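Mannuronan C5-epimerase (Pseudomonas syringae pv. tomato, PDB 4NK6) converts beta-D-mannuronate residues of the alginate polymer to alpha-L-guluronate in the periplasm and helps shield the new chain from degradation. Local coordinates at residues A174-P179 with D243-F248; P184-W189 with A202-N207; I216-P221 with C250-D255. All blocks are in the same frame, centred on the assembly; numbering follows the deposited sequence.

Interaction 1: residues A174-P179 with D243-F248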
loop_
_atom_site.group_PDB
_atom_site.type_symbol
_atom_site.label_atom_id
_atom_site.label_comp_id
_atom_site.label_asym_id
_atom_site.label_seq_id
_atom_site.Cartn_x
_atom_site.Cartn_y
_atom_site.Cartn_z
ATOM N N ALA A 174 15.874 10.141 6.695
ATOM C CA ALA A 174 16.699 9.241 5.888
ATOM C C ALA A 174 16.302 9.312 4.419
ATOM O O ALA A 174 15.754 8.352 3.873
ATOM C CB ALA A 174 16.571 7.805 6.397
ATOM N N ALA A 175 16.582 10.446 3.785
ATOM C CA ALA A 175 16.162 10.690 2.405
ATOM C C ALA A 175 16.617 9.559 1.486
ATOM O O ALA A 175 17.718 9.037 1.643
ATOM C CB ALA A 175 16.689 12.039 1.909
ATOM N N TYR A 176 15.757 9.173 0.546
ATOM C CA TYR A 176 16.061 8.050 -0.332
ATOM C C TYR A 176 17.318 8.299 -1.149
ATOM O O TYR A 176 17.507 9.392 -1.670
ATOM C CB TYR A 176 14.899 7.765 -1.284
ATOM C CG TYR A 176 15.268 6.719 -2.287
ATOM C CD1 TYR A 176 15.352 5.386 -1.911
ATOM C CD2 TYR A 176 15.578 7.062 -3.602
ATOM C CE1 TYR A 176 15.714 4.415 -2.815
ATOM C CE2 TYR A 176 15.950 6.084 -4.522
ATOM C CZ TYR A 176 16.013 4.764 -4.112
ATOM O OH TYR A 176 16.368 3.772 -4.984
ATOM N N ARG A 177 18.167 7.281 -1.267
ATOM C CA ARG A 177 19.373 7.379 -2.086
ATOM C C ARG A 177 19.555 6.190 -3.027
ATOM O O ARG A 177 19.889 6.363 -4.187
ATOM C CB ARG A 177 20.624 7.508 -1.203
ATOM C CG ARG A 177 20.730 8.825 -0.458
ATOM C CD ARG A 177 22.051 8.953 0.295
ATOM N NE ARG A 177 22.151 8.062 1.448
ATOM C CZ ARG A 177 22.859 8.341 2.540
ATOM N NH1 ARG A 177 23.519 9.493 2.627
ATOM N NH2 ARG A 177 22.903 7.478 3.548
ATOM N N THR A 178 19.364 4.978 -2.525
ATOM C CA THR A 178 19.663 3.798 -3.325
ATOM C C THR A 178 18.758 2.643 -2.870
ATOM O O THR A 178 18.308 2.634 -1.720
ATOM C CB THR A 178 21.189 3.464 -3.247
ATOM O OG1 THR A 178 21.544 2.517 -4.256
ATOM C CG2 THR A 178 21.575 2.913 -1.888
ATOM N N PRO A 179 18.436 1.699 -3.779
ATOM C CA PRO A 179 17.468 0.643 -3.431
ATOM C C PRO A 179 17.843 -0.236 -2.232
ATOM O O PRO A 179 16.967 -0.591 -1.446
ATOM C CB PRO A 179 17.419 -0.221 -4.702
ATOM C CG PRO A 179 17.816 0.724 -5.814
ATOM C CD PRO A 179 18.843 1.628 -5.201
ATOM N N ASP A 243 8.346 9.942 0.348
ATOM C CA ASP A 243 9.707 9.419 0.193
ATOM C C ASP A 243 9.834 7.951 0.632
ATOM O O ASP A 243 10.929 7.485 0.968
ATOM C CB ASP A 243 10.715 10.292 0.956
ATOM C CG ASP A 243 12.153 10.072 0.485
ATOM O OD1 ASP A 243 12.383 10.160 -0.735
ATOM O OD2 ASP A 243 13.034 9.779 1.319
ATOM N N MET A 244 8.705 7.241 0.642
ATOM C CA MET A 244 8.667 5.825 0.990
ATOM C C MET A 244 9.058 4.986 -0.219
ATOM O O MET A 244 8.756 5.352 -1.356
ATOM C CB MET A 244 7.252 5.419 1.417
ATOM C CG MET A 244 6.541 6.422 2.357
ATOM S SD MET A 244 6.921 6.245 4.106
ATOM C CE MET A 244 6.038 4.722 4.466
ATOM N N TRP A 245 9.701 3.846 0.018
ATOM C CA TRP A 245 10.009 2.922 -1.087
ATOM C C TRP A 245 8.705 2.443 -1.748
ATOM O O TRP A 245 8.505 2.647 -2.950
ATOM C CB TRP A 245 10.893 1.763 -0.590
ATOM C CG TRP A 245 11.236 0.727 -1.623
ATOM C CD1 TRP A 245 10.719 -0.530 -1.714
ATOM C CD2 TRP A 245 12.187 0.849 -2.691
ATOM N NE1 TRP A 245 11.273 -1.193 -2.782
ATOM C CE2 TRP A 245 12.184 -0.372 -3.394
ATOM C CE3 TRP A 245 13.031 1.876 -3.129
ATOM C CZ2 TRP A 245 12.989 -0.597 -4.517
ATOM C CZ3 TRP A 245 13.838 1.647 -4.246
ATOM C CH2 TRP A 245 13.803 0.422 -4.926
ATOM N N TYR A 246 7.820 1.822 -0.965
ATOM C CA TYR A 246 6.400 1.703 -1.322
ATOM C C TYR A 246 5.635 2.458 -0.252
ATOM O O TYR A 246 5.868 2.246 0.939
ATOM C CB TYR A 246 5.878 0.259 -1.293
ATOM C CG TYR A 246 6.521 -0.754 -2.233
ATOM C CD1 TYR A 246 7.529 -0.402 -3.127
ATOM C CD2 TYR A 246 6.105 -2.076 -2.210
ATOM C CE1 TYR A 246 8.108 -1.368 -3.980
ATOM C CE2 TYR A 246 6.670 -3.031 -3.040
ATOM C CZ TYR A 246 7.665 -2.677 -3.918
ATOM O OH TYR A 246 8.192 -3.658 -4.726
ATOM N N GLY A 247 4.719 3.332 -0.653
ATOM C CA GLY A 247 3.908 4.031 0.326
ATOM C C GLY A 247 3.078 3.078 1.168
ATOM O O GLY A 247 2.932 3.267 2.380
ATOM N N PHE A 248 2.517 2.059 0.523
ATOM C CA PHE A 248 1.729 1.041 1.221
ATOM C C PHE A 248 1.876 -0.292 0.499
ATOM O O PHE A 248 1.865 -0.343 -0.727
ATOM C CB PHE A 248 0.247 1.426 1.274
ATOM C CG PHE A 248 -0.662 0.328 1.832
ATOM C CD1 PHE A 248 -1.226 -0.635 0.995
ATOM C CD2 PHE A 248 -0.952 0.269 3.186
ATOM C CE1 PHE A 248 -2.052 -1.638 1.494
ATOM C CE2 PHE A 248 -1.790 -0.729 3.698
ATOM C CZ PHE A 248 -2.342 -1.685 2.846
#
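Asp243 and Trp245 meet Tyr176 and Pro179 in a loop-to-loop contact on the side of the right-handed beta-helix, part polar and part aromatic. Residues 174-179 begin the loop that leaves strand 172-173, and 243-248 carry the chain from the turn after strand 240-242 into strand 246-251. The polar half is one hydrogen bond: the backbone N of Tyr176 donates to Asp243 OD2 over 2.9 Å, somewhat bent at 140°, and uses the syn lone pair of the carboxylate. The same oxygen also accepts from Ser203 OG and pairs with Arg183 NH1, so three donors grip it; together they probably favour the ionised form and fix the rotation of the carboxylate. The other oxygen, OD1, lies 3.5 Å from Tyr176 CB, a plain packing contact.

The aromatic half lies further along both segments. Tyr176 holds CG anti to its own N (chi1 174°), which carries the phenol past Asp243 to the indole. There Tyr176 CE1 packs 3.6 Å from Trp245 CZ3, and Tyr176 OH comes to the edge of the indole near its plane, 3.4 Å from the same CZ3. The two rings are inclined at 36°, centroids 5.8 Å apart, neither stacked nor edge-to-face. Pro179 adds its CB to the far end of the six-membered ring, 3.7 Å from Trp245 CH2, so that Tyr176 and Pro179 both touch the benzo part of the indole.

Arg183 and Ile267 also touch the Tyr176 side chain. Trp245 is tied through its backbone to Met204 on the preceding coil and Val268 on the following one, and strand 246-251 then runs between strands 215-217 and 269-274.

Interaction 2: residues P184-W189 with A202-N207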
loop_
_atom_site.group_PDB
_atom_site.type_symbol
_atom_site.label_atom_id
_atom_site.label_comp_id
_atom_site.label_asym_id
_atom_site.label_seq_id
_atom_site.Cartn_x
_atom_site.Cartn_y
_atom_site.Cartn_z
ATOM N N PRO A 184 14.463 2.318 8.027
ATOM C CA PRO A 184 13.400 1.878 8.935
ATOM C C PRO A 184 12.069 1.709 8.224
ATOM O O PRO A 184 11.846 2.315 7.180
ATOM C CB PRO A 184 13.320 3.028 9.938
ATOM C CG PRO A 184 14.775 3.455 10.067
ATOM C CD PRO A 184 15.311 3.355 8.641
ATOM N N PHE A 185 11.189 0.897 8.799
ATOM C CA PHE A 185 9.932 0.579 8.150
ATOM C C PHE A 185 8.944 0.097 9.197
ATOM O O PHE A 185 9.305 -0.133 10.354
ATOM C CB PHE A 185 10.143 -0.504 7.077
ATOM C CG PHE A 185 10.751 -1.777 7.613
ATOM C CD1 PHE A 185 9.955 -2.757 8.190
ATOM C CD2 PHE A 185 12.120 -1.994 7.541
ATOM C CE1 PHE A 185 10.510 -3.915 8.697
ATOM C CE2 PHE A 185 12.689 -3.158 8.041
ATOM C CZ PHE A 185 11.891 -4.120 8.615
ATOM N N VAL A 186 7.691 -0.049 8.789
ATOM C CA VAL A 186 6.672 -0.646 9.653
ATOM C C VAL A 186 6.184 -1.928 8.993
ATOM O O VAL A 186 5.988 -1.971 7.775
ATOM C CB VAL A 186 5.469 0.294 9.873
ATOM C CG1 VAL A 186 4.434 -0.360 10.805
ATOM C CG2 VAL A 186 5.932 1.637 10.456
ATOM N N LEU A 187 6.014 -2.975 9.789
ATOM C CA LEU A 187 5.604 -4.272 9.272
ATOM C C LEU A 187 4.641 -4.890 10.261
ATOM O O LEU A 187 4.935 -4.945 11.447
ATOM C CB LEU A 187 6.827 -5.193 9.104
ATOM C CG LEU A 187 6.563 -6.687 8.852
ATOM C CD1 LEU A 187 5.789 -6.882 7.555
ATOM C CD2 LEU A 187 7.856 -7.511 8.831
ATOM N N THR A 188 3.482 -5.328 9.789
ATOM C CA THR A 188 2.561 -6.073 10.646
ATOM C C THR A 188 2.312 -7.458 10.058
ATOM O O THR A 188 2.433 -7.654 8.835
ATOM C CB THR A 188 1.223 -5.326 10.877
ATOM O OG1 THR A 188 0.424 -5.382 9.689
ATOM C CG2 THR A 188 1.483 -3.869 11.247
ATOM N N TRP A 189 1.971 -8.405 10.929
ATOM C CA TRP A 189 1.885 -9.820 10.562
ATOM C C TRP A 189 0.468 -10.370 10.680
ATOM O O TRP A 189 -0.447 -9.665 11.103
ATOM C CB TRP A 189 2.821 -10.675 11.436
ATOM C CG TRP A 189 4.282 -10.621 11.063
ATOM C CD1 TRP A 189 5.319 -10.215 11.861
ATOM C CD2 TRP A 189 4.871 -10.998 9.803
ATOM N NE1 TRP A 189 6.514 -10.313 11.174
ATOM C CE2 TRP A 189 6.266 -10.794 9.914
ATOM C CE3 TRP A 189 4.354 -11.493 8.597
ATOM C CZ2 TRP A 189 7.149 -11.061 8.859
ATOM C CZ3 TRP A 189 5.237 -11.754 7.544
ATOM C CH2 TRP A 189 6.614 -11.539 7.686
ATOM N N ALA A 202 7.658 9.541 6.875
ATOM C CA ALA A 202 8.461 9.798 5.698
ATOM C C ALA A 202 9.725 8.939 5.659
ATOM O O ALA A 202 10.246 8.529 6.700
ATOM C CB ALA A 202 8.813 11.285 5.612
ATOM N N SER A 203 10.182 8.647 4.444
ATOM C CA SER A 203 11.512 8.084 4.215
ATOM C C SER A 203 11.702 6.634 4.663
ATOM O O SER A 203 12.828 6.176 4.836
ATOM C CB SER A 203 12.587 9.003 4.805
ATOM O OG SER A 203 12.605 10.228 4.085
ATOM N N MET A 204 10.603 5.901 4.794
ATOM C CA MET A 204 10.678 4.504 5.203
ATOM C C MET A 204 10.784 3.535 4.041
ATOM O O MET A 204 10.288 3.798 2.952
ATOM C CB MET A 204 9.428 4.122 5.987
ATOM C CG MET A 204 9.311 4.789 7.345
ATOM S SD MET A 204 7.828 4.185 8.150
ATOM C CE MET A 204 7.943 5.059 9.720
ATOM N N GLY A 205 11.390 2.383 4.300
ATOM C CA GLY A 205 11.323 1.293 3.357
ATOM C C GLY A 205 12.503 1.233 2.415
ATOM O O GLY A 205 13.147 2.246 2.115
ATOM N N TYR A 206 12.769 0.029 1.927
ATOM C CA TYR A 206 13.800 -0.176 0.928
ATOM C C TYR A 206 13.573 -1.517 0.232
ATOM O O TYR A 206 12.618 -2.227 0.546
ATOM C CB TYR A 206 15.202 -0.071 1.552
ATOM C CG TYR A 206 15.594 -1.199 2.486
ATOM C CD1 TYR A 206 14.928 -1.394 3.693
ATOM C CD2 TYR A 206 16.655 -2.054 2.171
ATOM C CE1 TYR A 206 15.294 -2.423 4.565
ATOM C CE2 TYR A 206 17.037 -3.089 3.032
ATOM C CZ TYR A 206 16.347 -3.262 4.234
ATOM O OH TYR A 206 16.699 -4.284 5.100
ATOM N N ASN A 207 14.441 -1.841 -0.722
ATOM C CA ASN A 207 14.280 -3.026 -1.573
ATOM C C ASN A 207 14.610 -4.333 -0.840
ATOM O O ASN A 207 15.609 -4.980 -1.136
ATOM C CB ASN A 207 15.171 -2.879 -2.817
ATOM C CG ASN A 207 14.983 -4.010 -3.825
ATOM O OD1 ASN A 207 13.874 -4.497 -4.035
ATOM N ND2 ASN A 207 16.078 -4.424 -4.453
#
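Pro184 and Gly205 are joined by the one hydrogen bond between these segments, Gly205 N to Pro184 O at 2.9 Å, with an N-H...O angle of 147° and the donor tilted 26° from the carbonyl plane. The same carbonyl oxygen lies 3.2 Å from Met204 CA. Gly205 adopts a backbone conformation that suits glycine.

The apolar contacts lie on both sides of this bond. Met204 turns CG beside its own N (chi1 -68°) and continues extended, running past Pro184 O toward strand 186-188; its SD lies 3.9 Å from Val186 CG2, and the terminal CE packs on the same methyl. On the aromatic side, Phe185 CD2 approaches Tyr206 CE1 at 4.4 Å, at the edge of the tyrosine ring. Phe149 stacks on Phe185, and Phe182 meets Tyr206.

The contact joins the lead-in to strand 186-188 to the corner after strand 200-202. Its chemistry is that of a buried, mostly apolar seam in which Gly205 N is satisfied by Pro184 O and Gly205 O by Arg183, so both backbone polar atoms of the glycine are paired.

Interaction 3: residues I216-P221 with C250-D255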
loop_
_atom_site.group_PDB
_atom_site.type_symbol
_atom_site.label_atom_id
_atom_site.label_comp_id
_atom_site.label_asym_id
_atom_site.label_seq_id
_atom_site.Cartn_x
_atom_site.Cartn_y
_atom_site.Cartn_z
ATOM N N ILE A 216 1.612 -4.637 5.416
ATOM C CA ILE A 216 0.637 -5.431 6.155
ATOM C C ILE A 216 0.685 -6.833 5.550
ATOM O O ILE A 216 0.496 -6.984 4.356
ATOM C CB ILE A 216 -0.782 -4.850 5.966
ATOM C CG1 ILE A 216 -0.770 -3.328 6.174
ATOM C CG2 ILE A 216 -1.783 -5.536 6.880
ATOM C CD1 ILE A 216 -0.416 -2.900 7.616
ATOM N N SER A 217 0.925 -7.865 6.350
ATOM C CA SER A 217 1.226 -9.155 5.740
ATOM C C SER A 217 0.849 -10.384 6.541
ATOM O O SER A 217 1.178 -10.504 7.721
ATOM C CB SER A 217 2.727 -9.231 5.405
ATOM O OG SER A 217 3.052 -10.425 4.710
ATOM N N GLN A 218 0.185 -11.322 5.879
ATOM C CA GLN A 218 0.062 -12.662 6.427
ATOM C C GLN A 218 1.471 -13.244 6.587
ATOM O O GLN A 218 2.400 -12.837 5.879
ATOM C CB GLN A 218 -0.785 -13.524 5.483
ATOM C CG GLN A 218 -0.965 -14.984 5.897
ATOM C CD GLN A 218 -1.587 -15.149 7.287
ATOM O OE1 GLN A 218 -0.900 -15.043 8.300
ATOM N NE2 GLN A 218 -2.886 -15.419 7.330
ATOM N N TYR A 219 1.641 -14.183 7.515
ATOM C CA TYR A 219 2.907 -14.904 7.646
ATOM C C TYR A 219 3.224 -15.662 6.353
ATOM O O TYR A 219 2.343 -15.851 5.507
ATOM C CB TYR A 219 2.842 -15.903 8.801
ATOM C CG TYR A 219 2.789 -15.277 10.176
ATOM C CD1 TYR A 219 3.934 -14.763 10.768
ATOM C CD2 TYR A 219 1.593 -15.217 10.893
ATOM C CE1 TYR A 219 3.895 -14.191 12.026
ATOM C CE2 TYR A 219 1.545 -14.650 12.154
ATOM C CZ TYR A 219 2.704 -14.142 12.716
ATOM O OH TYR A 219 2.679 -13.573 13.968
ATOM N N THR A 220 4.478 -16.091 6.205
ATOM C CA THR A 220 4.877 -16.930 5.073
ATOM C C THR A 220 4.021 -18.194 5.079
ATOM O O THR A 220 3.500 -18.573 6.128
ATOM C CB THR A 220 6.382 -17.323 5.142
ATOM O OG1 THR A 220 6.652 -17.990 6.383
ATOM C CG2 THR A 220 7.278 -16.096 5.020
ATOM N N PRO A 221 3.865 -18.847 3.910
ATOM C CA PRO A 221 3.017 -20.045 3.838
ATOM C C PRO A 221 3.351 -21.109 4.895
ATOM O O PRO A 221 2.440 -21.582 5.571
ATOM C CB PRO A 221 3.295 -20.581 2.428
ATOM C CG PRO A 221 3.647 -19.360 1.630
ATOM C CD PRO A 221 4.398 -18.466 2.586
ATOM N N CYS A 250 0.606 -4.619 0.909
ATOM C CA CYS A 250 0.028 -5.712 1.676
ATOM C C CYS A 250 0.077 -7.060 0.954
ATOM O O CYS A 250 0.250 -7.128 -0.263
ATOM C CB CYS A 250 -1.389 -5.387 2.174
ATOM S SG CYS A 250 -2.652 -5.253 0.895
ATOM N N TYR A 251 -0.070 -8.126 1.732
ATOM C CA TYR A 251 0.026 -9.496 1.246
ATOM C C TYR A 251 -0.993 -10.324 2.009
ATOM O O TYR A 251 -0.978 -10.331 3.246
ATOM C CB TYR A 251 1.442 -10.032 1.520
ATOM C CG TYR A 251 1.625 -11.537 1.355
ATOM C CD1 TYR A 251 1.420 -12.407 2.423
ATOM C CD2 TYR A 251 2.038 -12.080 0.143
ATOM C CE1 TYR A 251 1.597 -13.779 2.286
ATOM C CE2 TYR A 251 2.219 -13.456 -0.013
ATOM C CZ TYR A 251 1.997 -14.296 1.067
ATOM O OH TYR A 251 2.173 -15.654 0.928
ATOM N N GLU A 252 -1.864 -11.015 1.278
ATOM C CA GLU A 252 -2.934 -11.815 1.866
ATOM C C GLU A 252 -3.632 -11.093 3.027
ATOM O O GLU A 252 -3.752 -11.622 4.134
ATOM C CB GLU A 252 -2.400 -13.190 2.279
ATOM C CG GLU A 252 -2.063 -14.068 1.082
ATOM C CD GLU A 252 -1.657 -15.475 1.471
ATOM O OE1 GLU A 252 -1.827 -15.834 2.656
ATOM O OE2 GLU A 252 -1.165 -16.219 0.593
ATOM N N THR A 253 -4.077 -9.870 2.748
ATOM C CA THR A 253 -4.661 -8.981 3.745
ATOM C C THR A 253 -6.145 -8.822 3.457
ATOM O O THR A 253 -6.557 -8.845 2.296
ATOM C CB THR A 253 -3.937 -7.617 3.709
ATOM O OG1 THR A 253 -2.608 -7.782 4.212
ATOM C CG2 THR A 253 -4.655 -6.558 4.540
ATOM N N ARG A 254 -6.960 -8.688 4.501
ATOM C CA ARG A 254 -8.399 -8.575 4.297
ATOM C C ARG A 254 -8.973 -7.246 4.774
ATOM O O ARG A 254 -8.573 -6.720 5.814
ATOM C CB ARG A 254 -9.136 -9.726 4.987
ATOM C CG ARG A 254 -9.070 -9.668 6.504
ATOM C CD ARG A 254 -10.017 -10.660 7.157
ATOM N NE ARG A 254 -10.025 -10.504 8.609
ATOM C CZ ARG A 254 -10.843 -9.689 9.275
ATOM N NH1 ARG A 254 -11.736 -8.948 8.625
ATOM N NH2 ARG A 254 -10.769 -9.618 10.597
ATOM N N ASP A 255 -9.901 -6.703 3.993
ATOM C CA ASP A 255 -10.771 -5.615 4.450
ATOM C C ASP A 255 -10.023 -4.365 4.909
ATOM O O ASP A 255 -10.500 -3.624 5.766
ATOM C CB ASP A 255 -11.670 -6.122 5.574
ATOM C CG ASP A 255 -12.446 -7.363 5.172
ATOM O OD1 ASP A 255 -12.988 -7.386 4.045
ATOM O OD2 ASP A 255 -12.501 -8.318 5.970
HETATM O O HOH W 1 -4.026 -15.978 4.364
HETATM O O HOH W 2 1.490 -16.984 3.256
#
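Tyr251 lies against Ser217, Gln218 and the turn that follows, where strands 215-217 and 246-251 run parallel as neighbouring rungs of the beta-helix. Two backbone bonds set the register: Tyr251 N to Ile216 O (2.9 Å), and Gln218 N to Tyr251 O at 3.0 Å and nearly straight (170°).

From this backbone the side chain of Tyr251 extends with CG anti to N (chi1 167°), which lays the ring alongside residues 217-219. CB sits 3.6 Å from Ser217 OG. CD1 comes closer to that hydroxyl, at 3.4 Å, while OG itself donates to Gln218 O. CE1 has moved on to the carbonyl oxygens of Gln218 and Tyr219, the latter at the ring edge. At the tip, OH shares a water with Tyr219 O, to which the water donates. Tyr251 OH also lies 4.0 Å from CD of Pro221, the first residue of helix 221-227. Glu252 CG covers one face of the ring, offset toward its rim.

Beside it, Gln218 CB packs 3.6 Å from Glu252 CB. A second water accepts from Gln218 NE2 and donates to Glu252 OE1; the other carboxylate oxygen of Glu252 pairs with Arg276.

The Tyr251 side chain is about 5 Å from that of His274, the inferred proton acceptor. The chemistry is consistent with a tyrosine held by strand pairing at its backbone and by a water at its hydroxyl, close to that histidine.

How the interactions relate
Interaction 3 joins adjacent strands 215-217 and 246-251 of the beta-helix; interaction 1 reaches across the 202-207 turn of interaction 2. The centres of interactions 1 and 2 are about 9 Å apart, and they meet directly, Asp243 with Ser203 and Pro179 with Asn207. The centre of interaction 3 is about 15 Å from that of interaction 2 and about 21 Å from that of interaction 1. Along the chain, interaction 2 falls between the segments of interaction 1; interaction 3 follows interaction 2 and alternates with interaction 1, sharing strand 246-251 with it. Only interaction 3 comes close to the inferred His274 site; the others pack corner loops at the opposite ends of the strands.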